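Local coordinates for protein probable benzoylformate decarboxylase (Rhodococcus jostii, PDB 7ORX) that belongs to the thiamine diphosphate-dependent enzyme family, binding thiamine diphosphate and a sodium ion in a four-chain assembly, at residues C[277-282]-C[308-313]; C[234-239]-C[250-255]; C[101-106]-C[162-167]; C[206-211]-C[272-277]. One frame throughout, in Å; residues are numbered along the deposited sequence.

Contact 1. Residues C[277-282]-C[308-313]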
loop_
_atom_site.group_PDB
_atom_site.type_symbol
_atom_site.label_atom_id
_atom_site.label_comp_id
_atom_site.label_asym_id
_atom_site.label_seq_id
_atom_site.Cartn_x
_atom_site.Cartn_y
_atom_site.Cartn_z
ATOM N N GLY C 277 18.706 24.665 0.158
ATOM C CA GLY C 277 19.021 23.278 -0.155
ATOM C C GLY C 277 18.944 22.394 1.054
ATOM O O GLY C 277 19.722 21.371 1.087
ATOM N N ALA C 278 18.035 22.687 1.981
ATOM C CA ALA C 278 17.821 21.824 3.170
ATOM C C ALA C 278 16.355 21.821 3.517
ATOM O O ALA C 278 15.657 22.781 3.229
ATOM C CB ALA C 278 18.631 22.291 4.383
ATOM N N PRO C 279 15.877 20.786 4.232
ATOM C CA PRO C 279 14.565 20.846 4.862
ATOM C C PRO C 279 14.653 21.945 5.917
ATOM O O PRO C 279 15.758 22.382 6.218
ATOM C CB PRO C 279 14.332 19.478 5.507
ATOM C CG PRO C 279 15.433 18.600 4.903
ATOM C CD PRO C 279 16.577 19.527 4.529
ATOM N N VAL C 280 13.497 22.354 6.420
ATOM C CA VAL C 280 13.304 23.274 7.579
ATOM C C VAL C 280 12.455 22.518 8.601
ATOM O O VAL C 280 11.259 22.370 8.414
ATOM C CB VAL C 280 12.638 24.588 7.123
ATOM C CG1 VAL C 280 12.359 25.522 8.252
ATOM C CG2 VAL C 280 13.484 25.299 6.099
ATOM N N PHE C 281 13.070 21.919 9.617
ATOM C CA PHE C 281 14.479 21.545 9.648
ATOM C C PHE C 281 14.562 20.043 9.997
ATOM O O PHE C 281 13.588 19.425 10.507
ATOM C CB PHE C 281 15.275 22.390 10.663
ATOM C CG PHE C 281 15.593 23.834 10.331
ATOM C CD1 PHE C 281 16.587 24.161 9.426
ATOM C CD2 PHE C 281 14.970 24.878 10.996
ATOM C CE1 PHE C 281 16.881 25.480 9.123
ATOM C CE2 PHE C 281 15.322 26.200 10.754
ATOM C CZ PHE C 281 16.280 26.499 9.818
ATOM N N ARG C 282 15.738 19.472 9.805
ATOM C CA ARG C 282 16.055 18.056 10.126
ATOM C C ARG C 282 16.503 17.954 11.610
ATOM O O ARG C 282 17.649 17.566 11.933
ATOM C CB ARG C 282 17.087 17.628 9.090
ATOM C CG ARG C 282 17.043 16.149 8.781
ATOM C CD ARG C 282 16.079 15.735 7.707
ATOM N NE ARG C 282 16.371 14.305 7.591
ATOM C CZ ARG C 282 15.545 13.308 7.915
ATOM N NH1 ARG C 282 14.315 13.546 8.355
ATOM N NH2 ARG C 282 15.947 12.063 7.724
ATOM N N ALA C 308 9.347 21.830 0.932
ATOM C CA ALA C 308 8.711 23.164 1.046
ATOM C C ALA C 308 7.312 23.020 1.670
ATOM O O ALA C 308 6.985 23.773 2.581
ATOM C CB ALA C 308 8.679 23.840 -0.304
ATOM N N ALA C 309 6.536 22.024 1.285
ATOM C CA ALA C 309 5.164 21.813 1.802
ATOM C C ALA C 309 5.168 21.494 3.302
ATOM O O ALA C 309 4.299 22.008 4.001
ATOM C CB ALA C 309 4.475 20.703 1.042
ATOM N N ARG C 310 6.033 20.593 3.755
ATOM C CA ARG C 310 5.915 20.010 5.118
ATOM C C ARG C 310 6.565 20.908 6.184
ATOM O O ARG C 310 6.221 20.712 7.356
ATOM C CB ARG C 310 6.488 18.592 5.179
ATOM C CG ARG C 310 7.995 18.533 5.303
ATOM C CD ARG C 310 8.385 17.085 5.268
ATOM N NE ARG C 310 9.833 16.947 5.350
ATOM C CZ ARG C 310 10.624 16.569 4.338
ATOM N NH1 ARG C 310 10.145 16.313 3.130
ATOM N NH2 ARG C 310 11.921 16.480 4.520
ATOM N N ALA C 311 7.409 21.878 5.800
ATOM C CA ALA C 311 8.027 22.828 6.749
ATOM C C ALA C 311 6.937 23.443 7.603
ATOM O O ALA C 311 5.864 23.786 7.092
ATOM C CB ALA C 311 8.801 23.925 6.073
ATOM N N PRO C 312 7.172 23.581 8.924
ATOM C CA PRO C 312 6.224 24.222 9.828
ATOM C C PRO C 312 6.333 25.746 9.889
ATOM O O PRO C 312 5.442 26.336 10.456
ATOM C CB PRO C 312 6.616 23.590 11.179
ATOM C CG PRO C 312 8.121 23.428 11.081
ATOM C CD PRO C 312 8.320 22.998 9.652
ATOM N N ILE C 313 7.396 26.351 9.366
ATOM C CA ILE C 313 7.409 27.839 9.160
ATOM C C ILE C 313 8.125 28.146 7.853
ATOM O O ILE C 313 8.764 27.213 7.287
ATOM C CB ILE C 313 8.066 28.616 10.330
ATOM C CG1 ILE C 313 9.287 27.893 10.858
ATOM C CG2 ILE C 313 7.114 28.890 11.478
ATOM C CD1 ILE C 313 10.374 27.751 9.851
#
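The carbonyl oxygen of Val280 is the polar atom on which residues 308-313 converge, and they meet it with carbon alone. Pro312 CD comes to 3.3 Å from Val280 O, and both the CA and CB of Ala311 stand 3.7 Å from that oxygen. Beside this carbonyl, Val280 CB and Ala311 CB pack at 4.0 Å, at the point where the two backbones approach most closely. With CG1 of Val280 anti to the backbone N (chi1 177°), that methyl reaches Ile313 CD1 at 3.4 Å, the two side chains crossing at about a right angle. The same CG1 also covers part of one face of the Phe281 ring, which follows a cis peptide bond.

The central domain carries a six-stranded parallel sheet in the 3-2-1-4-5-6 order of a Rossmann-like fold. Residues 277-282 form the loop leaving strand 272-276, while 308-313 take in the end of helix 305-310 and the turn that follows it, so the contact joins the connections that precede and follow strand 297-302 in the chain. Leu298 and His300 of that strand pack against Val280.

Arg310 is the polar neighbour. CG lies between the backbone N and carbonyl carbon (chi1 80°), and from there the extended chain runs alongside Pro279, whose CB is 4.0 Å from Arg310 NH2. Arg310 NE donates to Gln109 O of the third subunit. Arg282 NH1 lies 5.4 Å from Arg310 NH2, and Glu110 of that subunit, a long and weak ion-pair partner of Arg310, may temper the like charges.

Contact 2. Residues C[234-239]-C[250-255]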
loop_
_atom_site.group_PDB
_atom_site.type_symbol
_atom_site.label_atom_id
_atom_site.label_comp_id
_atom_site.label_asym_id
_atom_site.label_seq_id
_atom_site.Cartn_x
_atom_site.Cartn_y
_atom_site.Cartn_z
ATOM N N VAL C 234 27.642 31.934 7.760
ATOM C CA VAL C 234 27.120 30.709 7.107
ATOM C C VAL C 234 27.137 29.577 8.120
ATOM O O VAL C 234 28.185 29.277 8.607
ATOM C CB VAL C 234 27.943 30.348 5.870
ATOM C CG1 VAL C 234 27.537 28.998 5.303
ATOM C CG2 VAL C 234 27.831 31.426 4.804
ATOM N N TRP C 235 25.992 28.997 8.405
ATOM C CA TRP C 235 25.835 27.749 9.170
ATOM C C TRP C 235 25.428 26.641 8.221
ATOM O O TRP C 235 24.748 26.936 7.211
ATOM C CB TRP C 235 24.747 27.906 10.212
ATOM C CG TRP C 235 25.050 28.919 11.246
ATOM C CD1 TRP C 235 24.916 30.269 11.182
ATOM C CD2 TRP C 235 25.534 28.611 12.558
ATOM N NE1 TRP C 235 25.302 30.830 12.378
ATOM C CE2 TRP C 235 25.680 29.833 13.232
ATOM C CE3 TRP C 235 25.885 27.413 13.202
ATOM C CZ2 TRP C 235 26.153 29.881 14.529
ATOM C CZ3 TRP C 235 26.385 27.468 14.474
ATOM C CH2 TRP C 235 26.520 28.690 15.126
ATOM N N ILE C 236 25.748 25.414 8.577
ATOM C CA ILE C 236 25.216 24.237 7.847
ATOM C C ILE C 236 23.908 23.814 8.531
ATOM O O ILE C 236 23.890 23.746 9.771
ATOM C CB ILE C 236 26.289 23.139 7.829
ATOM C CG1 ILE C 236 27.477 23.580 6.980
ATOM C CG2 ILE C 236 25.728 21.808 7.352
ATOM C CD1 ILE C 236 28.635 22.581 7.013
ATOM N N ALA C 237 22.873 23.491 7.780
ATOM C CA ALA C 237 21.617 22.994 8.345
ATOM C C ALA C 237 21.865 21.762 9.194
ATOM O O ALA C 237 22.715 20.921 8.904
ATOM C CB ALA C 237 20.679 22.632 7.225
ATOM N N PRO C 238 21.035 21.551 10.219
ATOM C CA PRO C 238 21.211 20.448 11.145
ATOM C C PRO C 238 21.144 19.056 10.534
ATOM O O PRO C 238 20.506 18.895 9.608
ATOM C CB PRO C 238 20.067 20.601 12.145
ATOM C CG PRO C 238 19.046 21.380 11.377
ATOM C CD PRO C 238 19.853 22.350 10.538
ATOM N N SER C 239 21.787 18.078 11.185
ATOM C CA SER C 239 21.869 16.664 10.750
ATOM C C SER C 239 22.345 16.688 9.292
ATOM O O SER C 239 21.694 16.128 8.401
ATOM C CB SER C 239 20.520 15.976 10.908
ATOM O OG SER C 239 19.920 16.187 12.194
ATOM N N PRO C 250 36.048 32.680 6.270
ATOM C CA PRO C 250 35.566 33.644 7.263
ATOM C C PRO C 250 34.116 33.474 7.731
ATOM O O PRO C 250 33.885 33.488 8.918
ATOM C CB PRO C 250 35.777 34.968 6.523
ATOM C CG PRO C 250 37.114 34.704 5.860
ATOM C CD PRO C 250 36.956 33.303 5.294
ATOM N N SER C 251 33.181 33.300 6.795
ATOM C CA SER C 251 31.724 33.209 7.066
ATOM C C SER C 251 31.365 31.922 7.816
ATOM O O SER C 251 30.335 31.908 8.470
ATOM C CB SER C 251 30.940 33.339 5.812
ATOM O OG SER C 251 30.970 34.685 5.314
ATOM N N PHE C 252 32.185 30.878 7.795
ATOM C CA PHE C 252 31.808 29.560 8.381
ATOM C C PHE C 252 31.653 29.680 9.888
ATOM O O PHE C 252 32.571 30.258 10.503
ATOM C CB PHE C 252 32.827 28.463 8.080
ATOM C CG PHE C 252 32.300 27.100 8.414
ATOM C CD1 PHE C 252 31.216 26.573 7.744
ATOM C CD2 PHE C 252 32.869 26.367 9.439
ATOM C CE1 PHE C 252 30.717 25.332 8.073
ATOM C CE2 PHE C 252 32.380 25.115 9.772
ATOM C CZ PHE C 252 31.300 24.604 9.080
ATOM N N ARG C 253 30.531 29.174 10.433
ATOM C CA ARG C 253 30.208 29.193 11.893
ATOM C C ARG C 253 29.926 27.799 12.452
ATOM O O ARG C 253 29.740 27.710 13.635
ATOM C CB ARG C 253 28.972 30.047 12.161
ATOM C CG ARG C 253 29.146 31.526 11.860
ATOM C CD ARG C 253 30.040 32.196 12.875
ATOM N NE ARG C 253 30.345 33.563 12.489
ATOM C CZ ARG C 253 31.352 33.921 11.696
ATOM N NH1 ARG C 253 32.193 33.019 11.190
ATOM N NH2 ARG C 253 31.504 35.208 11.425
ATOM N N GLY C 254 29.836 26.772 11.626
ATOM C CA GLY C 254 29.602 25.384 12.044
ATOM C C GLY C 254 28.223 24.867 11.675
ATOM O O GLY C 254 27.608 25.367 10.727
ATOM N N VAL C 255 27.778 23.860 12.408
ATOM C CA VAL C 255 26.527 23.114 12.177
ATOM C C VAL C 255 25.494 23.583 13.189
ATOM O O VAL C 255 25.797 23.640 14.324
ATOM C CB VAL C 255 26.804 21.615 12.279
ATOM C CG1 VAL C 255 25.545 20.779 12.197
ATOM C CG2 VAL C 255 27.767 21.189 11.195
#
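Trp235 and Arg253 meet face-on through a methylene. Arg253 CB sits over the centre of the indole, 3.7 Å from the centroid of the Trp235 six-membered ring, a CH-pi contact made from one face. The Trp235 CG is anti to its carbonyl carbon (chi1 -64°), which swings the ring over the neighbouring strand. The backbone carbonyl O of Arg253 lies over the same ring system, 3.5 Å from Trp235 CZ3. Beyond CG the arginine bends (chi2 -72°) and leaves the indole: its NH1 turns back along its own segment and donates to Pro250 O at 2.9 Å and to Phe252 O.

On the sheet face that carries Val234, Ile236, Phe252 and Val255, Ile236 CD1 approaches the edge of the Phe252 ring, 3.6 Å from Phe252 CE1, while Gly254 N lies over a face of that ring. Ile236 CB and Val255 CG2 meet more loosely at 4.2 Å.

Three backbone bonds join the parallel strands, the straightest from Ile236 N to Gly254 O (2.8 Å, 168° at the hydrogen). Between the Val234-Phe252 and Ile236-Val255 bridges the register slips by one, a beta bulge that takes in Arg253 and Gly254.

Strand 252-255 forms one edge of the central domain's sheet within this chain, and strand 234-236 separates it from strand 206-210. Helix 220-230 packs on Val234 and Ser251, whereas helix 260-266 meets Trp235 and Pro238.

Contact 3. Residues C[101-106]-C[162-167]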
loop_
_atom_site.group_PDB
_atom_site.type_symbol
_atom_site.label_atom_id
_atom_site.label_comp_id
_atom_site.label_asym_id
_atom_site.label_seq_id
_atom_site.Cartn_x
_atom_site.Cartn_y
_atom_site.Cartn_z
ATOM N N GLN C 101 12.705 -11.490 -10.604
ATOM C CA GLN C 101 11.437 -12.109 -10.163
ATOM C C GLN C 101 11.348 -13.482 -10.817
ATOM O O GLN C 101 12.016 -13.721 -11.819
ATOM C CB GLN C 101 10.284 -11.171 -10.495
ATOM C CG GLN C 101 8.915 -11.794 -10.398
ATOM C CD GLN C 101 8.527 -12.037 -8.955
ATOM O OE1 GLN C 101 9.008 -12.989 -8.319
ATOM N NE2 GLN C 101 7.635 -11.188 -8.449
ATOM N N GLN C 102 10.557 -14.354 -10.228
ATOM C CA GLN C 102 10.367 -15.756 -10.667
ATOM C C GLN C 102 9.657 -15.744 -12.033
ATOM O O GLN C 102 9.200 -14.685 -12.480
ATOM C CB GLN C 102 9.664 -16.403 -9.474
ATOM C CG GLN C 102 9.424 -17.892 -9.542
ATOM C CD GLN C 102 10.667 -18.724 -9.682
ATOM O OE1 GLN C 102 10.964 -19.229 -10.757
ATOM N NE2 GLN C 102 11.352 -18.932 -8.588
ATOM N N VAL C 103 9.652 -16.854 -12.744
ATOM C CA VAL C 103 9.007 -16.931 -14.084
ATOM C C VAL C 103 7.577 -16.387 -13.969
ATOM O O VAL C 103 6.881 -16.731 -13.036
ATOM C CB VAL C 103 9.060 -18.367 -14.638
ATOM C CG1 VAL C 103 8.070 -18.634 -15.742
ATOM C CG2 VAL C 103 10.456 -18.698 -15.123
ATOM N N ARG C 104 7.156 -15.590 -14.937
ATOM C CA ARG C 104 5.921 -14.764 -14.912
ATOM C C ARG C 104 4.688 -15.651 -14.669
ATOM O O ARG C 104 3.888 -15.291 -13.803
ATOM C CB ARG C 104 5.890 -13.969 -16.219
ATOM C CG ARG C 104 4.841 -12.884 -16.222
ATOM C CD ARG C 104 4.938 -12.057 -17.486
ATOM N NE ARG C 104 5.842 -10.936 -17.306
ATOM C CZ ARG C 104 5.524 -9.760 -16.744
ATOM N NH1 ARG C 104 4.297 -9.529 -16.306
ATOM N NH2 ARG C 104 6.444 -8.812 -16.599
ATOM N N SER C 105 4.562 -16.801 -15.340
ATOM C CA SER C 105 3.401 -17.725 -15.163
ATOM C C SER C 105 3.320 -18.320 -13.737
ATOM O O SER C 105 2.212 -18.717 -13.350
ATOM C CB SER C 105 3.333 -18.807 -16.230
ATOM O OG SER C 105 4.598 -19.377 -16.512
ATOM N N THR C 106 4.399 -18.346 -12.943
ATOM C CA THR C 106 4.462 -19.094 -11.653
ATOM C C THR C 106 4.332 -18.184 -10.406
ATOM O O THR C 106 4.208 -18.740 -9.277
ATOM C CB THR C 106 5.754 -19.932 -11.543
ATOM O OG1 THR C 106 6.915 -19.100 -11.384
ATOM C CG2 THR C 106 5.917 -20.880 -12.721
ATOM N N PRO C 162 10.461 -10.311 -14.098
ATOM C CA PRO C 162 10.463 -11.765 -14.179
ATOM C C PRO C 162 11.561 -12.224 -15.140
ATOM O O PRO C 162 11.755 -11.603 -16.188
ATOM C CB PRO C 162 9.072 -12.122 -14.712
ATOM C CG PRO C 162 8.201 -10.948 -14.358
ATOM C CD PRO C 162 9.132 -9.761 -14.381
ATOM N N TYR C 163 12.276 -13.280 -14.780
ATOM C CA TYR C 163 13.575 -13.554 -15.431
ATOM C C TYR C 163 13.324 -13.986 -16.879
ATOM O O TYR C 163 14.154 -13.700 -17.751
ATOM C CB TYR C 163 14.408 -14.477 -14.544
ATOM C CG TYR C 163 14.127 -15.953 -14.550
ATOM C CD1 TYR C 163 14.319 -16.746 -15.665
ATOM C CD2 TYR C 163 13.804 -16.585 -13.360
ATOM C CE1 TYR C 163 14.128 -18.118 -15.607
ATOM C CE2 TYR C 163 13.623 -17.952 -13.279
ATOM C CZ TYR C 163 13.773 -18.725 -14.406
ATOM O OH TYR C 163 13.548 -20.064 -14.234
ATOM N N ASP C 164 12.169 -14.583 -17.154
ATOM C CA ASP C 164 11.805 -15.058 -18.507
ATOM C C ASP C 164 11.538 -13.861 -19.436
ATOM O O ASP C 164 11.453 -14.073 -20.659
ATOM C CB ASP C 164 10.658 -16.075 -18.451
ATOM C CG ASP C 164 9.333 -15.584 -17.877
ATOM O OD1 ASP C 164 9.367 -14.893 -16.811
ATOM O OD2 ASP C 164 8.236 -15.940 -18.483
ATOM N N ASP C 165 11.441 -12.642 -18.919
ATOM C CA ASP C 165 11.113 -11.459 -19.764
ATOM C C ASP C 165 12.323 -11.084 -20.618
ATOM O O ASP C 165 12.108 -10.546 -21.703
ATOM C CB ASP C 165 10.703 -10.244 -18.935
ATOM C CG ASP C 165 9.290 -10.328 -18.374
ATOM O OD1 ASP C 165 8.555 -11.323 -18.724
ATOM O OD2 ASP C 165 8.905 -9.377 -17.603
ATOM N N TRP C 166 13.539 -11.368 -20.147
ATOM C CA TRP C 166 14.781 -10.867 -20.787
ATOM C C TRP C 166 14.942 -11.477 -22.189
ATOM O O TRP C 166 15.477 -10.832 -23.063
ATOM C CB TRP C 166 15.966 -11.167 -19.882
ATOM C CG TRP C 166 15.903 -10.410 -18.600
ATOM C CD1 TRP C 166 15.792 -10.917 -17.337
ATOM C CD2 TRP C 166 15.940 -8.986 -18.462
ATOM N NE1 TRP C 166 15.756 -9.903 -16.420
ATOM C CE2 TRP C 166 15.858 -8.707 -17.076
ATOM C CE3 TRP C 166 16.071 -7.937 -19.369
ATOM C CZ2 TRP C 166 15.853 -7.406 -16.583
ATOM C CZ3 TRP C 166 16.103 -6.650 -18.879
ATOM C CH2 TRP C 166 15.991 -6.391 -17.501
ATOM N N ALA C 167 14.462 -12.700 -22.358
ATOM C CA ALA C 167 14.596 -13.535 -23.564
ATOM C C ALA C 167 13.465 -13.202 -24.539
ATOM O O ALA C 167 13.585 -13.565 -25.728
ATOM C CB ALA C 167 14.567 -14.994 -23.175
#
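Arg104 grips Asp165 side-on with two nitrogens: NH2 donates to Asp165 OD2 at 2.7 Å, and NE of Arg104 donates to Asp165 OD1 at 3.1 Å. Each oxygen offers its syn lone pair, and the guanidinium and carboxylate planes lie only 12° apart, so the two groups form a nearly flat pair. The arginine turns at chi3 (-90°) to present this edge. NH2 also donates to Pro132 O, which further restrains rotation of the group.

Among the bonds from backbone N-H groups, Arg104 N donates to Asp164 OD1 at 3.0 Å, meeting the oxygen on its syn side but out of the carboxylate plane. Neighbouring aspartates thus hold the backbone and the side chain of one arginine. Between the backbones, Tyr163 N to Gln101 O at 3.0 Å is weak and bent.

Van der Waals contacts surround these bonds. Val103 CG2 rests over one face of the Tyr163 ring, offset toward its rim, as a CH-pi contact 3.8 Å from the centroid. Pro162 meets polar groups instead: its CG covers a face of the guanidinium, 3.6 Å from Arg104 NH2, and its CB reaches Gln102 O at 3.4 Å.

Across the assembly, Tyr286 of the third subunit packs on Val103, and Thr133 of the fourth bonds to Arg104 O. Gln101 and Pro162 bridge adjacent parallel strands, 95-101 and 157-162, and the contact joins the loops at their C-terminal ends. This is an alpha/beta arrangement of the N-terminal thiamine diphosphate-binding domain, with the Gln102 side chain about 10 Å from a bound thiamine diphosphate.

Contact 4. Residues C[206-211]-C[272-277]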
loop_
_atom_site.group_PDB
_atom_site.type_symbol
_atom_site.label_atom_id
_atom_site.label_comp_id
_atom_site.label_asym_id
_atom_site.label_seq_id
_atom_site.Cartn_x
_atom_site.Cartn_y
_atom_site.Cartn_z
ATOM N N PRO C 206 21.636 39.434 7.964
ATOM C CA PRO C 206 21.147 38.155 7.454
ATOM C C PRO C 206 22.111 37.002 7.723
ATOM O O PRO C 206 23.270 37.267 7.956
ATOM C CB PRO C 206 21.132 38.394 5.945
ATOM C CG PRO C 206 22.331 39.246 5.713
ATOM C CD PRO C 206 22.368 40.153 6.921
ATOM N N VAL C 207 21.629 35.765 7.664
ATOM C CA VAL C 207 22.449 34.535 7.862
ATOM C C VAL C 207 22.044 33.523 6.788
ATOM O O VAL C 207 20.830 33.453 6.474
ATOM C CB VAL C 207 22.267 33.960 9.278
ATOM C CG1 VAL C 207 20.831 33.579 9.614
ATOM C CG2 VAL C 207 23.187 32.781 9.508
ATOM N N LEU C 208 23.029 32.840 6.193
ATOM C CA LEU C 208 22.812 31.738 5.242
ATOM C C LEU C 208 22.864 30.437 6.018
ATOM O O LEU C 208 23.848 30.222 6.731
ATOM C CB LEU C 208 23.932 31.724 4.205
ATOM C CG LEU C 208 24.074 32.960 3.327
ATOM C CD1 LEU C 208 24.596 32.527 1.962
ATOM C CD2 LEU C 208 22.757 33.710 3.174
ATOM N N VAL C 209 21.874 29.575 5.842
ATOM C CA VAL C 209 21.915 28.196 6.381
ATOM C C VAL C 209 21.907 27.284 5.170
ATOM O O VAL C 209 21.077 27.536 4.340
ATOM C CB VAL C 209 20.719 27.960 7.294
ATOM C CG1 VAL C 209 20.684 26.536 7.822
ATOM C CG2 VAL C 209 20.712 28.970 8.419
ATOM N N LEU C 210 22.882 26.394 5.022
ATOM C CA LEU C 210 23.123 25.671 3.757
ATOM C C LEU C 210 22.954 24.180 3.982
ATOM O O LEU C 210 23.397 23.656 5.010
ATOM C CB LEU C 210 24.516 25.996 3.215
ATOM C CG LEU C 210 24.706 27.459 2.813
ATOM C CD1 LEU C 210 26.080 27.742 2.217
ATOM C CD2 LEU C 210 23.664 27.908 1.845
ATOM N N GLY C 211 22.342 23.513 3.007
ATOM C CA GLY C 211 22.049 22.075 3.084
ATOM C C GLY C 211 22.732 21.307 1.972
ATOM O O GLY C 211 23.392 21.882 1.100
ATOM N N LEU C 272 16.889 37.913 8.981
ATOM C CA LEU C 272 16.633 37.031 7.812
ATOM C C LEU C 272 17.498 35.768 7.903
ATOM O O LEU C 272 18.711 35.919 7.831
ATOM C CB LEU C 272 16.925 37.821 6.533
ATOM C CG LEU C 272 16.487 37.095 5.274
ATOM C CD1 LEU C 272 14.974 37.184 5.096
ATOM C CD2 LEU C 272 17.235 37.639 4.083
ATOM N N ILE C 273 16.854 34.610 8.061
ATOM C CA ILE C 273 17.439 33.258 7.856
ATOM C C ILE C 273 17.113 32.881 6.409
ATOM O O ILE C 273 15.955 32.554 6.148
ATOM C CB ILE C 273 16.835 32.177 8.803
ATOM C CG1 ILE C 273 16.471 32.630 10.225
ATOM C CG2 ILE C 273 17.701 30.942 8.825
ATOM C CD1 ILE C 273 17.485 33.422 10.892
ATOM N N LEU C 274 18.090 32.870 5.498
ATOM C CA LEU C 274 17.917 32.258 4.163
ATOM C C LEU C 274 18.454 30.833 4.220
ATOM O O LEU C 274 19.670 30.645 4.351
ATOM C CB LEU C 274 18.653 33.085 3.117
ATOM C CG LEU C 274 18.715 32.447 1.738
ATOM C CD1 LEU C 274 17.308 32.317 1.146
ATOM C CD2 LEU C 274 19.636 33.259 0.850
ATOM N N VAL C 275 17.567 29.848 4.148
ATOM C CA VAL C 275 17.915 28.396 4.131
ATOM C C VAL C 275 17.921 27.963 2.673
ATOM O O VAL C 275 16.880 28.009 2.104
ATOM C CB VAL C 275 16.908 27.550 4.939
ATOM C CG1 VAL C 275 17.220 26.059 4.851
ATOM C CG2 VAL C 275 16.830 28.030 6.392
ATOM N N VAL C 276 19.039 27.458 2.165
ATOM C CA VAL C 276 19.185 26.966 0.769
ATOM C C VAL C 276 19.517 25.461 0.807
ATOM O O VAL C 276 20.471 25.054 1.471
ATOM C CB VAL C 276 20.245 27.788 0.017
ATOM C CG1 VAL C 276 20.286 27.377 -1.436
ATOM C CG2 VAL C 276 19.994 29.282 0.159
ATOM N N GLY C 277 18.706 24.665 0.158
ATOM C CA GLY C 277 19.021 23.278 -0.155
ATOM C C GLY C 277 18.944 22.394 1.054
ATOM O O GLY C 277 19.722 21.371 1.087
#
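Val207, Val209, Ile273 and Val275 form an apolar patch on one face of the paired strands. Ile273 is shared by both valines: its CD1 touches Val207 CG1 at 3.6 Å, and Ile273 CG2 touches Val209 CG2 at the same 3.6 Å. The first two torsions of Ile273 (chi1 -36°, chi2 -46°) together place CD1 by Val207, while the CG2 branch faces Val209; the isoleucine lies alongside each valine, pointing the same way. Val209 CB then meets Val275 CG2 at 4.0 Å.

On the reverse face the leucines do the work. Leu208 CD2 and Leu274 CD2 lie 3.9 Å apart, and Leu210 CD2 comes equally near Val276 CB, both pairs side by side. In each pair the CG of the first leucine is anti to its carbonyl carbon, and a terminal methyl makes the touch. Helix 190-202 covers Leu272 and Leu274 on this side.

Between the faces runs the polar edge, five backbone hydrogen bonds of a parallel pair. Val209 N to Leu274 O is the straightest (2.9 Å), whereas Gly211 N to Val276 O, at the C-terminal end, is more bent (139° at the hydrogen). Beyond it, Gly277 takes a positive phi as the chain leaves the strand.

All twelve residues are buried, and no other subunit touches them. With only hydrocarbon on the side chains and the bridging polar groups paired backbone to backbone, the chemistry implies a strand pair buried in the sheet, its cohesion shared between backbone bonds and methyl packing on both faces.

Overall arrangement
Contacts 1, 2 and 4 belong to the central domain, whereas contact 3 lies in the N-terminal region, its centre about 50 Å from that of contact 4. All four are largely buried, yet contact 4 alone touches no other subunit. Contacts 2 and 4 share one sheet: Trp235 O lies 2.9 Å from Leu210 N, so strands 234-236 and 206-210 are direct neighbours. Contact 1 shares Gly277 with contact 4 and continues past the strand ends into subunit interfaces. Chemistry follows place: hydrocarbon and backbone bonds in contact 4, backbone bonds with a CH-pi contact at the sheet edge in contact 2, carbon packing in contact 1, and a salt bridge in contact 3.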